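Local coordinates for BPT4 GENE 59 helicase assembly protein (Enterobacteria phage T4, PDB 1C1K), which loads the replicative helicase onto DNA covered by single-stranded DNA-binding protein at the phage replication fork, and coordinates simultaneous leading- and lagging-strand synthesis, at residues A[191-194]-A[195-198]; A[171-174]-A[175-178]; A[108-111]-A[112-116]. One frame throughout, in Å; residues are numbered along the deposited sequence.

Interaction 1 of 3, residues A[191-194]-A[195-198]; sequences KAYR and KILN
Leu197 lays a methyl on the ring of Tyr193: CD1 of Leu197 sits 3.9 Å from the ring centroid, only 2° off the normal, a CH-pi contact over the middle of one face. Ile196 reaches the same ring from its edge, with its CD1 in the ring plane and 3.6 Å from Tyr193 CD1. Tyr193 can be met over one face and at one edge because chi1 of -163° sets its CG beside the carbonyl carbon, within range of both side chains. This is the tight part; Ile76 and Val80 of helix 68-81 and Ile162 of helix 158-168 also touch the ring, and Tyr193 OH bonds to Glu159.

The solvent side belongs to exposed Lys195, which runs out to a salt bridge with Asp35, touching Lys191 O on the way with its CG at 3.4 Å. Arg194 reaches across to Asp165 of helix 158-168. The backbone itself slackens at the helix end. Lys195 N bonds to Lys191 O at 3.2 Å, while Ile196 N and Leu197 N make only weak bonds to Tyr193 O. That fraying marks a helix C-terminus passing directly into a strand, here 197-199, which pairs antiparallel with strand 2-4.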
loop_
_atom_site.group_PDB
_atom_site.type_symbol
_atom_site.label_atom_id
_atom_site.label_comp_id
_atom_site.label_asym_id
_atom_site.label_seq_id
_atom_site.Cartn_x
_atom_site.Cartn_y
_atom_site.Cartn_z
ATOM N N LYS A 191 3.079 6.187 3.314
ATOM C CA LYS A 191 2.779 6.492 4.701
ATOM C C LYS A 191 1.338 6.133 5.050
ATOM O O LYS A 191 1.063 5.637 6.141
ATOM C CB LYS A 191 3.053 7.967 4.985
ATOM C CG LYS A 191 4.540 8.312 4.945
ATOM C CD LYS A 191 4.835 9.606 5.705
ATOM C CE LYS A 191 4.367 10.828 4.930
ATOM N NZ LYS A 191 5.051 10.967 3.616
ATOM N N ALA A 192 0.418 6.376 4.119
ATOM C CA ALA A 192 -0.985 6.059 4.367
ATOM C C ALA A 192 -1.166 4.552 4.557
ATOM O O ALA A 192 -1.829 4.112 5.497
ATOM C CB ALA A 192 -1.846 6.557 3.213
ATOM N N TYR A 193 -0.568 3.763 3.664
ATOM C CA TYR A 193 -0.665 2.307 3.741
ATOM C C TYR A 193 0.040 1.799 5.002
ATOM O O TYR A 193 -0.411 0.858 5.647
ATOM C CB TYR A 193 -0.042 1.688 2.490
ATOM C CG TYR A 193 -0.395 0.231 2.213
ATOM C CD1 TYR A 193 -1.507 -0.387 2.811
ATOM C CD2 TYR A 193 0.385 -0.528 1.344
ATOM C CE1 TYR A 193 -1.819 -1.722 2.546
ATOM C CE2 TYR A 193 0.081 -1.862 1.072
ATOM C CZ TYR A 193 -1.017 -2.451 1.674
ATOM O OH TYR A 193 -1.294 -3.774 1.405
ATOM N N ARG A 194 1.144 2.442 5.361
ATOM C CA ARG A 194 1.883 2.044 6.552
ATOM C C ARG A 194 1.007 2.163 7.806
ATOM O O ARG A 194 1.143 1.381 8.743
ATOM C CB ARG A 194 3.155 2.901 6.687
ATOM C CG ARG A 194 4.016 2.592 7.912
ATOM C CD ARG A 194 5.365 3.326 7.857
ATOM N NE ARG A 194 5.218 4.777 7.965
ATOM C CZ ARG A 194 6.232 5.640 8.041
ATOM N NH1 ARG A 194 7.491 5.208 8.023
ATOM N NH2 ARG A 194 5.987 6.940 8.139
ATOM N N LYS A 195 0.103 3.140 7.818
ATOM C CA LYS A 195 -0.784 3.341 8.963
ATOM C C LYS A 195 -1.756 2.180 9.174
ATOM O O LYS A 195 -2.102 1.849 10.310
ATOM C CB LYS A 195 -1.579 4.638 8.794
ATOM C CG LYS A 195 -0.750 5.894 9.030
ATOM C CD LYS A 195 -1.601 7.149 8.994
ATOM C CE LYS A 195 -0.755 8.376 9.316
ATOM N NZ LYS A 195 -1.370 9.216 10.383
ATOM N N ILE A 196 -2.204 1.562 8.086
ATOM C CA ILE A 196 -3.141 0.454 8.224
ATOM C C ILE A 196 -2.458 -0.913 8.281
ATOM O O ILE A 196 -3.111 -1.928 8.507
ATOM C CB ILE A 196 -4.196 0.459 7.091
ATOM C CG1 ILE A 196 -3.523 0.546 5.730
ATOM C CG2 ILE A 196 -5.141 1.641 7.270
ATOM C CD1 ILE A 196 -4.503 0.407 4.570
ATOM N N LEU A 197 -1.144 -0.944 8.089
ATOM C CA LEU A 197 -0.418 -2.207 8.145
ATOM C C LEU A 197 0.152 -2.421 9.537
ATOM O O LEU A 197 0.820 -1.546 10.081
ATOM C CB LEU A 197 0.721 -2.226 7.122
ATOM C CG LEU A 197 0.363 -2.476 5.656
ATOM C CD1 LEU A 197 1.608 -2.294 4.801
ATOM C CD2 LEU A 197 -0.206 -3.879 5.487
ATOM N N ASN A 198 -0.125 -3.589 10.110
ATOM C CA ASN A 198 0.368 -3.951 11.432
ATOM C C ASN A 198 1.577 -4.837 11.172
ATOM O O ASN A 198 1.442 -6.010 10.822
ATOM C CB ASN A 198 -0.703 -4.729 12.196
ATOM C CG ASN A 198 -0.353 -4.929 13.650
ATOM O OD1 ASN A 198 -1.202 -5.308 14.455
ATOM N ND2 ASN A 198 0.900 -4.674 14.000
#

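Interaction 2 of 3, residues A[171-174]-A[175-178]; sequences IDKH and DEQT
Ile171 and Asp175, one helical turn apart, lie side by side and point the same way, the CG2 methyl of Ile171 3.9 Å from OD1 of Asp175. They belong to helix 170-177, which is only about two turns long and packs against helix 181-196, next in the chain, as a helical hairpin. Asp175 CG is anti to its own carbonyl carbon (chi1 -84°), and this swings the carboxylate back over the preceding turn, where CG comes within 3.5 Å of Ile171 O. Beneath it, Asp175 N bonds to Ile171 O at 2.9 Å.

Both oxygens of Asp175 are used in the hairpin, OD1 by Lys191 and OD2 by Ser187 and Trp183. Asp172 points its own carboxylate at Arg194. The two aspartates thus face the same neighbouring helix, and the two basic residues there probably offset the repulsion between them.

Lys173 and Glu176 are set differently. Their side chains pass each other at a slant, although the placing of Glu176 is doubtful because its CG crowds a backbone oxygen in the model; the lysine nitrogen goes instead to Glu137. His174 meets the ring of Trp183, the same residue that bonds Asp175, with the planes at about 45°, and its NE2 bonds to Ser145. At the end of the helix Gln177 N takes His174 O at 3.1 Å from well above the carbonyl plane, while Thr178 brings its CG2 methyl to 3.2 Å from that same His174 O.

Between the acidic pair sits one water, which donates to Asp172 OD2 at 2.8 Å and to Asp175 OD1 at 2.7 Å.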
loop_
_atom_site.group_PDB
_atom_site.type_symbol
_atom_site.label_atom_id
_atom_site.label_comp_id
_atom_site.label_asym_id
_atom_site.label_seq_id
_atom_site.Cartn_x
_atom_site.Cartn_y
_atom_site.Cartn_z
ATOM N N ILE A 171 11.341 5.522 4.546
ATOM C CA ILE A 171 10.378 6.564 4.218
ATOM C C ILE A 171 10.653 7.896 4.895
ATOM O O ILE A 171 10.791 8.920 4.224
ATOM C CB ILE A 171 8.932 6.114 4.559
ATOM C CG1 ILE A 171 8.552 4.889 3.717
ATOM C CG2 ILE A 171 7.949 7.252 4.291
ATOM C CD1 ILE A 171 7.344 4.103 4.256
ATOM N N ASP A 172 10.741 7.883 6.218
ATOM C CA ASP A 172 10.973 9.112 6.965
ATOM C C ASP A 172 12.284 9.790 6.586
ATOM O O ASP A 172 12.331 11.006 6.462
ATOM C CB ASP A 172 10.917 8.834 8.467
ATOM C CG ASP A 172 9.521 8.440 8.935
ATOM O OD1 ASP A 172 9.377 8.058 10.111
ATOM O OD2 ASP A 172 8.569 8.511 8.124
ATOM N N LYS A 173 13.339 9.007 6.384
ATOM C CA LYS A 173 14.631 9.576 5.995
ATOM C C LYS A 173 14.552 10.217 4.610
ATOM O O LYS A 173 15.151 11.260 4.366
ATOM C CB LYS A 173 15.710 8.495 6.006
ATOM C CG LYS A 173 16.045 7.998 7.397
ATOM C CD LYS A 173 17.528 7.736 7.537
ATOM C CE LYS A 173 17.834 6.255 7.427
ATOM N NZ LYS A 173 19.170 6.029 6.806
ATOM N N HIS A 174 13.817 9.593 3.696
ATOM C CA HIS A 174 13.664 10.147 2.360
ATOM C C HIS A 174 12.879 11.460 2.466
ATOM O O HIS A 174 13.244 12.471 1.862
ATOM C CB HIS A 174 12.910 9.160 1.458
ATOM C CG HIS A 174 13.790 8.154 0.774
ATOM N ND1 HIS A 174 14.683 7.356 1.456
ATOM C CD2 HIS A 174 13.889 7.798 -0.530
ATOM C CE1 HIS A 174 15.294 6.549 0.603
ATOM N NE2 HIS A 174 14.829 6.798 -0.608
ATOM N N ASP A 175 11.802 11.432 3.248
ATOM C CA ASP A 175 10.942 12.597 3.444
ATOM C C ASP A 175 11.690 13.818 3.979
ATOM O O ASP A 175 11.414 14.947 3.574
ATOM C CB ASP A 175 9.806 12.256 4.414
ATOM C CG ASP A 175 8.627 11.591 3.731
ATOM O OD1 ASP A 175 7.694 11.177 4.451
ATOM O OD2 ASP A 175 8.627 11.484 2.487
ATOM N N GLU A 176 12.627 13.595 4.894
ATOM C CA GLU A 176 13.381 14.701 5.472
ATOM C C GLU A 176 14.480 15.247 4.570
ATOM O O GLU A 176 14.921 16.377 4.755
ATOM C CB GLU A 176 13.991 14.300 6.826
ATOM C CG GLU A 176 14.465 12.857 6.936
ATOM C CD GLU A 176 14.275 12.268 8.337
ATOM O OE1 GLU A 176 15.245 11.703 8.887
ATOM O OE2 GLU A 176 13.157 12.366 8.892
ATOM N N GLN A 177 14.906 14.467 3.582
ATOM C CA GLN A 177 15.983 14.899 2.693
ATOM C C GLN A 177 15.572 15.430 1.320
ATOM O O GLN A 177 16.427 15.842 0.540
ATOM C CB GLN A 177 16.986 13.758 2.494
ATOM C CG GLN A 177 17.634 13.252 3.774
ATOM C CD GLN A 177 18.494 12.018 3.548
ATOM O OE1 GLN A 177 18.027 10.887 3.689
ATOM N NE2 GLN A 177 19.758 12.232 3.195
ATOM N N THR A 178 14.278 15.433 1.014
ATOM C CA THR A 178 13.852 15.917 -0.291
ATOM C C THR A 178 12.418 16.425 -0.357
ATOM O O THR A 178 11.610 16.170 0.534
ATOM C CB THR A 178 14.022 14.813 -1.368
ATOM O OG1 THR A 178 13.769 15.363 -2.668
ATOM C CG2 THR A 178 13.056 13.656 -1.110
HETATM O O HOH W 1 8.013 11.021 7.102
#

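Interaction 3 of 3, residues A[108-111]-A[112-116]; sequences QIKF and KFEED
Glu114 sends its side chain back along helix 109-126 between Lys110 and Phe111. CB rests on the preceding turn, 3.6 Å from Phe111 O and equally close to Lys110 O. With CG anti to the carbonyl carbon (chi1 -82°), the chain heads toward the start of the helix, and CG keeps the same 3.6 Å from Lys110 O. Beyond it the chain is extended, so CD still lies over that carbonyl before the two oxygens part company. OE1 goes to Phe111, arriving near the ring plane at the edge, 3.8 Å from CD2; ring and carboxylate planes are turned 46° apart. OE2 goes to Lys110, but meets its aliphatic part, CG. Lys110 NZ is 5.3 Å from Glu114 OE2, too far for a salt bridge. Val207 and Thr211 of helix 201-216 also touch Glu114.

Beneath, Gln108 at the N-cap position gives its backbone oxygen to Lys112 N, and Glu114 N bonds to Lys110 O at 3.0 Å. Phe113 turns away to Leu163 and Leu164 of helix 158-168. One turn along from Lys112, Asp116 receives Lys112 NZ on the syn lone pair of its OD2, at 2.7 Å, while Asp116 OD1 is held by Thr160 and Ser157.

Two strengths of electrostatic contact result: a closed salt bridge at Lys112, and around Glu114 a looser attraction, in which the ring's edge hydrogens and the more distant ammonium probably both draw on the carboxylate.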
loop_
_atom_site.group_PDB
_atom_site.type_symbol
_atom_site.label_atom_id
_atom_site.label_comp_id
_atom_site.label_asym_id
_atom_site.label_seq_id
_atom_site.Cartn_x
_atom_site.Cartn_y
_atom_site.Cartn_z
ATOM N N GLN A 108 0.221 -14.466 0.084
ATOM C CA GLN A 108 1.589 -14.977 0.021
ATOM C C GLN A 108 2.620 -13.875 0.252
ATOM O O GLN A 108 3.696 -13.882 -0.346
ATOM C CB GLN A 108 1.839 -15.632 -1.341
ATOM C CG GLN A 108 1.323 -14.832 -2.534
ATOM C CD GLN A 108 1.171 -15.684 -3.790
ATOM O OE1 GLN A 108 1.618 -16.831 -3.836
ATOM N NE2 GLN A 108 0.538 -15.120 -4.815
ATOM N N ILE A 109 2.290 -12.939 1.135
ATOM C CA ILE A 109 3.168 -11.811 1.436
ATOM C C ILE A 109 4.585 -12.161 1.910
ATOM O O ILE A 109 5.552 -11.529 1.484
ATOM C CB ILE A 109 2.505 -10.873 2.481
ATOM C CG1 ILE A 109 3.342 -9.605 2.652
ATOM C CG2 ILE A 109 2.340 -11.598 3.808
ATOM C CD1 ILE A 109 2.514 -8.359 2.870
ATOM N N LYS A 110 4.718 -13.158 2.778
ATOM C CA LYS A 110 6.039 -13.529 3.275
ATOM C C LYS A 110 6.922 -14.072 2.160
ATOM O O LYS A 110 8.098 -13.712 2.062
ATOM C CB LYS A 110 5.928 -14.567 4.390
ATOM C CG LYS A 110 7.243 -14.815 5.110
ATOM C CD LYS A 110 7.099 -15.907 6.160
ATOM C CE LYS A 110 7.585 -15.446 7.525
ATOM N NZ LYS A 110 7.408 -13.981 7.719
ATOM N N PHE A 111 6.358 -14.940 1.324
ATOM C CA PHE A 111 7.108 -15.515 0.213
ATOM C C PHE A 111 7.477 -14.411 -0.772
ATOM O O PHE A 111 8.584 -14.394 -1.310
ATOM C CB PHE A 111 6.275 -16.588 -0.492
ATOM C CG PHE A 111 6.168 -17.881 0.274
ATOM C CD1 PHE A 111 5.195 -18.821 -0.061
ATOM C CD2 PHE A 111 7.044 -18.169 1.321
ATOM C CE1 PHE A 111 5.095 -20.031 0.634
ATOM C CE2 PHE A 111 6.953 -19.377 2.022
ATOM C CZ PHE A 111 5.976 -20.309 1.676
ATOM N N LYS A 112 6.553 -13.484 -1.007
ATOM C CA LYS A 112 6.818 -12.385 -1.922
ATOM C C LYS A 112 7.905 -11.475 -1.352
ATOM O O LYS A 112 8.731 -10.955 -2.094
ATOM C CB LYS A 112 5.539 -11.580 -2.185
ATOM C CG LYS A 112 5.772 -10.194 -2.791
ATOM C CD LYS A 112 6.326 -10.264 -4.215
ATOM C CE LYS A 112 6.297 -8.895 -4.884
ATOM N NZ LYS A 112 7.077 -8.881 -6.155
ATOM N N PHE A 113 7.894 -11.284 -0.034
ATOM C CA PHE A 113 8.897 -10.448 0.633
ATOM C C PHE A 113 10.270 -11.092 0.401
ATOM O O PHE A 113 11.227 -10.426 0.003
ATOM C CB PHE A 113 8.580 -10.367 2.138
ATOM C CG PHE A 113 9.488 -9.453 2.920
ATOM C CD1 PHE A 113 9.913 -8.233 2.396
ATOM C CD2 PHE A 113 9.891 -9.801 4.206
ATOM C CE1 PHE A 113 10.726 -7.369 3.150
ATOM C CE2 PHE A 113 10.705 -8.943 4.968
ATOM C CZ PHE A 113 11.118 -7.731 4.437
ATOM N N GLU A 114 10.351 -12.398 0.629
ATOM C CA GLU A 114 11.601 -13.121 0.435
ATOM C C GLU A 114 12.058 -13.011 -1.022
ATOM O O GLU A 114 13.234 -12.768 -1.304
ATOM C CB GLU A 114 11.417 -14.588 0.846
ATOM C CG GLU A 114 11.553 -14.788 2.358
ATOM C CD GLU A 114 10.879 -16.045 2.886
ATOM O OE1 GLU A 114 10.526 -16.931 2.087
ATOM O OE2 GLU A 114 10.707 -16.145 4.117
ATOM N N GLU A 115 11.129 -13.185 -1.949
ATOM C CA GLU A 115 11.447 -13.086 -3.370
ATOM C C GLU A 115 12.031 -11.707 -3.682
ATOM O O GLU A 115 13.079 -11.584 -4.329
ATOM C CB GLU A 115 10.177 -13.309 -4.198
ATOM C CG GLU A 115 10.372 -13.195 -5.696
ATOM C CD GLU A 115 9.062 -13.279 -6.456
ATOM O OE1 GLU A 115 7.991 -13.306 -5.812
ATOM O OE2 GLU A 115 9.108 -13.319 -7.701
ATOM N N ASP A 116 11.347 -10.667 -3.210
ATOM C CA ASP A 116 11.784 -9.296 -3.441
ATOM C C ASP A 116 13.168 -9.038 -2.847
ATOM O O ASP A 116 13.999 -8.393 -3.486
ATOM C CB ASP A 116 10.764 -8.314 -2.856
ATOM C CG ASP A 116 9.497 -8.224 -3.694
ATOM O OD1 ASP A 116 8.543 -7.544 -3.256
ATOM O OD2 ASP A 116 9.452 -8.827 -4.792
#

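Overall arrangement
From the N terminus, interaction 3 comes first, at the start of helix 109-126, then interaction 2, which spans the short helix 170-177, and last interaction 1, where helix 181-196 gives way to strand 197-199. Each is local, closing no more than a helical turn or two, and they follow in series without nesting or crossing. Interactions 1 and 2 touch directly: two salt bridges join these consecutive helices although the centres of the contacts are 17 Å apart. Interaction 3 stands apart, about 6 Å from interaction 1 at the nearest atoms; helix 158-168 connects them, taking Phe113 from one and Tyr193 and Leu197 from the other.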